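Local structure of isochorismatase family protein (Enterococcus faecalis, 2A67) at residues I10-S18 against L57-F67. The protein probably acts as a hydrolase of the isochorismatase family, related to nicotinamidases, although its substrate has not been established. Sequence-based numbering, arbitrary orientation.
Sequences IDFQKGIES and LPFGSDSWQLF
Bent at chi3 (-145°) and chi4 (146°), the Lys-14 chain lies alongside Gln-65 and turns its ammonium to Gln-65 OE1, while Gln-13, extended beyond CG, carries its amide to the carbonyl of Trp-64. Two loops meet here beside the parallel sheet of the isochorismatase fold, one following strand 5-10, the other strand 47-52, and a single beta bridge pairs Gln-13 with Leu-66. On either side of it, Phe-67 N donates to Phe-12 O and Lys-14 N to Gln-65 O; Gly-15 N adds a bond to Ser-63 O. Glycine, with no side chain, suits this last place: its CA lies close against Leu-57 CD1. A long, flexible lysine can take two acceptors: Lys-14 NZ lies 2.7 Å from Gln-65 OE1, above its carbonyl plane, and Lys-14 NZ is 2.9 Å from Asp-62 O, which Gln-65 N approaches from the opposite face. Glutamine offers both donor and acceptor: OE1 of Gln-13 takes the backbone N of His-52, tying the loop to strand 47-52. The ring of Phe-67 covers the peptide between Gln-13 and Lys-14 with one face. On the same Gln-13 amide, NE2 reaches Trp-64 O at 2.8 Å, nearly straight (165°) and nearly in the amide plane.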
ATOM      1  N   ILE D  10      -5.860   5.210  13.376  1.00 30.25           N
ATOM      2  CA  ILE D  10      -6.111   5.926  12.139  1.00 30.12           C
ATOM      3  C   ILE D  10      -7.615   6.154  11.879  1.00 29.37           C
ATOM      4  O   ILE D  10      -8.429   5.219  11.752  1.00 28.19           O
ATOM      5  CB  ILE D  10      -5.429   5.236  10.919  1.00 30.12           C
ATOM      6  CG1 ILE D  10      -3.910   5.133  11.118  1.00 28.66           C
ATOM      7  CG2 ILE D  10      -5.819   5.998   9.565  1.00 32.00           C
ATOM      8  CD1 ILE D  10      -3.276   4.093  10.199  1.00 26.18           C
ATOM      9  N   ASP D  11      -7.962   7.428  11.807  1.00 31.19           N
ATOM     10  CA  ASP D  11      -9.280   7.896  11.307  1.00 31.59           C
ATOM     11  C   ASP D  11     -10.468   7.285  12.013  1.00 30.61           C
ATOM     12  O   ASP D  11     -11.471   6.958  11.368  1.00 33.02           O
ATOM     13  CB  ASP D  11      -9.437   7.641   9.788  1.00 32.53           C
ATOM     14  CG  ASP D  11      -8.476   8.460   8.917  1.00 33.11           C
ATOM     15  OD1 ASP D  11      -7.706   9.295   9.410  1.00 34.26           O
ATOM     16  OD2 ASP D  11      -8.486   8.268   7.687  1.00 36.45           O
ATOM     17  N   PHE D  12     -10.384   7.136  13.322  1.00 30.60           N
ATOM     18  CA  PHE D  12     -11.506   6.710  14.136  1.00 30.47           C
ATOM     19  C   PHE D  12     -12.424   7.891  14.451  1.00 30.75           C
ATOM     20  O   PHE D  12     -12.560   8.304  15.621  1.00 30.73           O
ATOM     21  CB  PHE D  12     -11.013   6.116  15.454  1.00 30.78           C
ATOM     22  CG  PHE D  12     -10.523   4.716  15.345  1.00 31.20           C
ATOM     23  CD1 PHE D  12     -11.349   3.708  14.813  1.00 32.68           C
ATOM     24  CD2 PHE D  12      -9.256   4.380  15.813  1.00 32.19           C
ATOM     25  CE1 PHE D  12     -10.885   2.364  14.769  1.00 32.86           C
ATOM     26  CE2 PHE D  12      -8.784   3.036  15.764  1.00 30.31           C
ATOM     27  CZ  PHE D  12      -9.596   2.049  15.253  1.00 31.84           C
ATOM     28  N   GLN D  13     -13.091   8.388  13.411  1.00 31.23           N
ATOM     29  CA  GLN D  13     -13.921   9.603  13.477  1.00 30.53           C
ATOM     30  C   GLN D  13     -15.417   9.317  13.173  1.00 31.75           C
ATOM     31  O   GLN D  13     -15.741   8.472  12.322  1.00 30.46           O
ATOM     32  CB  GLN D  13     -13.367  10.627  12.487  1.00 31.39           C
ATOM     33  CG  GLN D  13     -11.828  10.941  12.668  1.00 27.30           C
ATOM     34  CD  GLN D  13     -11.266  11.601  11.451  1.00 28.36           C
ATOM     35  OE1 GLN D  13     -10.649  10.960  10.624  1.00 27.58           O
ATOM     36  NE2 GLN D  13     -11.495  12.903  11.318  1.00 26.44           N
ATOM     37  N   LYS D  14     -16.300  10.037  13.878  1.00 31.80           N
ATOM     38  CA  LYS D  14     -17.753   9.807  13.832  1.00 34.23           C
ATOM     39  C   LYS D  14     -18.300   9.717  12.404  1.00 34.39           C
ATOM     40  O   LYS D  14     -19.041   8.787  12.079  1.00 34.92           O
ATOM     41  CB  LYS D  14     -18.484  10.893  14.610  1.00 33.95           C
ATOM     42  CG  LYS D  14     -17.961  11.092  16.025  1.00 37.22           C
ATOM     43  CD  LYS D  14     -18.813  12.144  16.728  1.00 38.41           C
ATOM     44  CE  LYS D  14     -18.017  13.003  17.681  1.00 40.10           C
ATOM     45  NZ  LYS D  14     -18.638  14.402  17.651  1.00 39.79           N
ATOM     46  N   GLY D  15     -17.865  10.630  11.545  1.00 35.11           N
ATOM     47  CA  GLY D  15     -18.420  10.732  10.195  1.00 38.26           C
ATOM     48  C   GLY D  15     -17.919   9.777   9.127  1.00 40.56           C
ATOM     49  O   GLY D  15     -18.131  10.026   7.946  1.00 40.12           O
ATOM     50  N   ILE D  16     -17.278   8.667   9.506  1.00 42.90           N
ATOM     51  CA  ILE D  16     -16.845   7.685   8.482  1.00 44.73           C
ATOM     52  C   ILE D  16     -17.835   6.645   7.826  1.00 46.40           C
ATOM     53  O   ILE D  16     -17.719   6.434   6.619  1.00 46.88           O
ATOM     54  CB  ILE D  16     -15.478   6.981   8.838  1.00 44.60           C
ATOM     55  CG1 ILE D  16     -14.290   7.869   8.469  1.00 46.78           C
ATOM     56  CG2 ILE D  16     -15.241   5.737   7.977  1.00 42.94           C
ATOM     57  CD1 ILE D  16     -13.509   8.373   9.587  1.00 45.61           C
ATOM     58  N   GLU D  17     -18.812   5.993   8.458  1.00 48.43           N
ATOM     59  CA  GLU D  17     -19.932   6.395   9.319  1.00 50.33           C
ATOM     60  C   GLU D  17     -21.039   7.405   8.940  1.00 51.57           C
ATOM     61  O   GLU D  17     -21.049   8.557   9.362  1.00 52.40           O
ATOM     62  CB  GLU D  17     -19.760   6.073  10.782  1.00 50.11           C
ATOM     63  CG  GLU D  17     -19.695   4.578  10.861  1.00 50.02           C
ATOM     64  CD  GLU D  17     -20.220   3.989  12.132  1.00 52.57           C
ATOM     65  OE1 GLU D  17     -20.438   4.749  13.115  1.00 52.05           O
ATOM     66  OE2 GLU D  17     -20.402   2.741  12.128  1.00 52.36           O
ATOM     67  N   SER D  18     -21.972   6.893   8.136  1.00 52.47           N
ATOM     68  CA  SER D  18     -23.262   7.512   7.840  1.00 53.78           C
ATOM     69  C   SER D  18     -24.394   6.571   8.328  1.00 54.22           C
ATOM     70  O   SER D  18     -24.139   5.390   8.629  1.00 54.53           O
ATOM     71  CB  SER D  18     -23.378   7.738   6.323  1.00 54.03           C
ATOM     72  OG  SER D  18     -23.885   6.579   5.665  1.00 54.86           O
ATOM     73  N   LEU D  57     -15.814  15.982   5.625  1.00 36.23           N
ATOM     74  CA  LEU D  57     -15.406  15.717   7.011  1.00 35.23           C
ATOM     75  C   LEU D  57     -14.611  16.944   7.459  1.00 33.00           C
ATOM     76  O   LEU D  57     -13.388  16.869   7.573  1.00 31.58           O
ATOM     77  CB  LEU D  57     -14.503  14.480   7.056  1.00 36.54           C
ATOM     78  CG  LEU D  57     -14.394  13.630   8.314  1.00 36.44           C
ATOM     79  CD1 LEU D  57     -15.742  13.193   8.843  1.00 38.32           C
ATOM     80  CD2 LEU D  57     -13.543  12.418   8.005  1.00 37.46           C
ATOM     81  N   PRO D  58     -15.288  18.117   7.543  1.00 31.70           N
ATOM     82  CA  PRO D  58     -14.579  19.393   7.698  1.00 30.35           C
ATOM     83  C   PRO D  58     -13.834  19.456   9.014  1.00 28.43           C
ATOM     84  O   PRO D  58     -14.341  18.963  10.004  1.00 28.11           O
ATOM     85  CB  PRO D  58     -15.711  20.444   7.683  1.00 29.56           C
ATOM     86  CG  PRO D  58     -16.842  19.775   7.027  1.00 31.55           C
ATOM     87  CD  PRO D  58     -16.744  18.334   7.429  1.00 31.05           C
ATOM     88  N   PHE D  59     -12.681  20.116   8.999  1.00 27.96           N
ATOM     89  CA  PHE D  59     -11.736  20.097  10.124  1.00 27.31           C
ATOM     90  C   PHE D  59     -12.402  20.720  11.362  1.00 27.42           C
ATOM     91  O   PHE D  59     -12.944  21.832  11.276  1.00 25.77           O
ATOM     92  CB  PHE D  59     -10.475  20.916   9.831  1.00 26.29           C
ATOM     93  CG  PHE D  59      -9.590  21.061  11.057  1.00 27.02           C
ATOM     94  CD1 PHE D  59      -8.754  20.007  11.456  1.00 24.46           C
ATOM     95  CD2 PHE D  59      -9.629  22.220  11.840  1.00 23.21           C
ATOM     96  CE1 PHE D  59      -7.974  20.126  12.626  1.00 23.54           C
ATOM     97  CE2 PHE D  59      -8.859  22.323  13.000  1.00 28.40           C
ATOM     98  CZ  PHE D  59      -8.013  21.270  13.371  1.00 23.05           C
ATOM     99  N   GLY D  60     -12.329  20.026  12.490  1.00 25.68           N
ATOM    100  CA  GLY D  60     -12.877  20.526  13.747  1.00 26.76           C
ATOM    101  C   GLY D  60     -14.383  20.346  13.900  1.00 27.48           C
ATOM    102  O   GLY D  60     -14.917  20.607  14.986  1.00 28.79           O
ATOM    103  N   SER D  61     -15.076  19.904  12.844  1.00 26.07           N
ATOM    104  CA  SER D  61     -16.546  19.704  12.932  1.00 26.19           C
ATOM    105  C   SER D  61     -16.912  18.508  13.807  1.00 26.65           C
ATOM    106  O   SER D  61     -16.069  17.639  14.115  1.00 24.51           O
ATOM    107  CB  SER D  61     -17.158  19.491  11.527  1.00 25.96           C
ATOM    108  OG  SER D  61     -16.712  18.214  11.053  1.00 25.28           O
ATOM    109  N   ASP D  62     -18.186  18.403  14.162  1.00 27.07           N
ATOM    110  CA  ASP D  62     -18.615  17.253  14.961  1.00 29.50           C
ATOM    111  C   ASP D  62     -18.306  15.923  14.286  1.00 30.75           C
ATOM    112  O   ASP D  62     -17.898  14.977  14.948  1.00 31.83           O
ATOM    113  CB  ASP D  62     -20.078  17.312  15.337  1.00 29.03           C
ATOM    114  CG  ASP D  62     -20.368  18.373  16.336  1.00 29.58           C
ATOM    115  OD1 ASP D  62     -19.455  18.881  16.995  1.00 29.90           O
ATOM    116  OD2 ASP D  62     -21.536  18.721  16.471  1.00 33.76           O
ATOM    117  N   SER D  63     -18.491  15.867  12.977  1.00 30.82           N
ATOM    118  CA  SER D  63     -18.296  14.628  12.227  1.00 31.88           C
ATOM    119  C   SER D  63     -16.795  14.213  12.137  1.00 31.77           C
ATOM    120  O   SER D  63     -16.469  13.010  12.110  1.00 31.63           O
ATOM    121  CB  SER D  63     -19.002  14.712  10.850  1.00 32.60           C
ATOM    122  OG  SER D  63     -18.200  15.413   9.913  1.00 35.22           O
ATOM    123  N   TRP D  64     -15.900  15.208  12.104  1.00 30.60           N
ATOM    124  CA  TRP D  64     -14.446  15.001  12.135  1.00 29.03           C
ATOM    125  C   TRP D  64     -13.919  14.514  13.511  1.00 29.61           C
ATOM    126  O   TRP D  64     -12.789  13.959  13.600  1.00 30.46           O
ATOM    127  CB  TRP D  64     -13.775  16.318  11.743  1.00 28.12           C
ATOM    128  CG  TRP D  64     -12.348  16.536  12.076  1.00 25.81           C
ATOM    129  CD1 TRP D  64     -11.282  16.397  11.225  1.00 25.15           C
ATOM    130  CD2 TRP D  64     -11.803  16.950  13.330  1.00 28.07           C
ATOM    131  NE1 TRP D  64     -10.121  16.683  11.872  1.00 26.91           N
ATOM    132  CE2 TRP D  64     -10.405  17.024  13.170  1.00 26.80           C
ATOM    133  CE3 TRP D  64     -12.352  17.224  14.589  1.00 26.81           C
ATOM    134  CZ2 TRP D  64      -9.543  17.407  14.217  1.00 25.91           C
ATOM    135  CZ3 TRP D  64     -11.513  17.609  15.608  1.00 24.93           C
ATOM    136  CH2 TRP D  64     -10.121  17.696  15.418  1.00 25.65           C
ATOM    137  N   GLN D  65     -14.691  14.708  14.576  1.00 29.18           N
ATOM    138  CA  GLN D  65     -14.192  14.345  15.901  1.00 29.26           C
ATOM    139  C   GLN D  65     -14.128  12.824  15.993  1.00 29.92           C
ATOM    140  O   GLN D  65     -14.837  12.125  15.248  1.00 28.66           O
ATOM    141  CB  GLN D  65     -15.084  14.895  17.020  1.00 29.13           C
ATOM    142  CG  GLN D  65     -15.244  16.447  17.134  1.00 27.08           C
ATOM    143  CD  GLN D  65     -16.115  16.788  18.313  1.00 28.90           C
ATOM    144  OE1 GLN D  65     -17.330  16.662  18.209  1.00 31.26           O
ATOM    145  NE2 GLN D  65     -15.513  17.205  19.460  1.00 23.52           N
ATOM    146  N   LEU D  66     -13.299  12.345  16.941  1.00 30.70           N
ATOM    147  CA  LEU D  66     -13.114  10.938  17.268  1.00 32.27           C
ATOM    148  C   LEU D  66     -14.352  10.393  17.939  1.00 33.39           C
ATOM    149  O   LEU D  66     -15.056  11.106  18.671  1.00 32.89           O
ATOM    150  CB  LEU D  66     -11.886  10.746  18.206  1.00 31.44           C
ATOM    151  CG  LEU D  66     -10.509  11.248  17.737  1.00 30.20           C
ATOM    152  CD1 LEU D  66      -9.425  11.214  18.814  1.00 34.91           C
ATOM    153  CD2 LEU D  66     -10.051  10.525  16.504  1.00 26.94           C
ATOM    154  N   PHE D  67     -14.658   9.137  17.649  1.00 34.80           N
ATOM    155  CA  PHE D  67     -15.761   8.467  18.316  1.00 36.81           C
ATOM    156  C   PHE D  67     -15.639   8.712  19.797  1.00 38.14           C
ATOM    157  O   PHE D  67     -14.550   8.545  20.358  1.00 38.85           O
ATOM    158  CB  PHE D  67     -15.656   6.961  18.094  1.00 36.50           C
ATOM    159  CG  PHE D  67     -15.896   6.557  16.680  1.00 36.76           C
ATOM    160  CD1 PHE D  67     -17.171   6.665  16.121  1.00 36.23           C
ATOM    161  CD2 PHE D  67     -14.862   6.069  15.907  1.00 36.31           C
ATOM    162  CE1 PHE D  67     -17.403   6.283  14.809  1.00 36.73           C
ATOM    163  CE2 PHE D  67     -15.089   5.678  14.592  1.00 37.72           C
ATOM    164  CZ  PHE D  67     -16.365   5.805  14.038  1.00 37.16           C
TER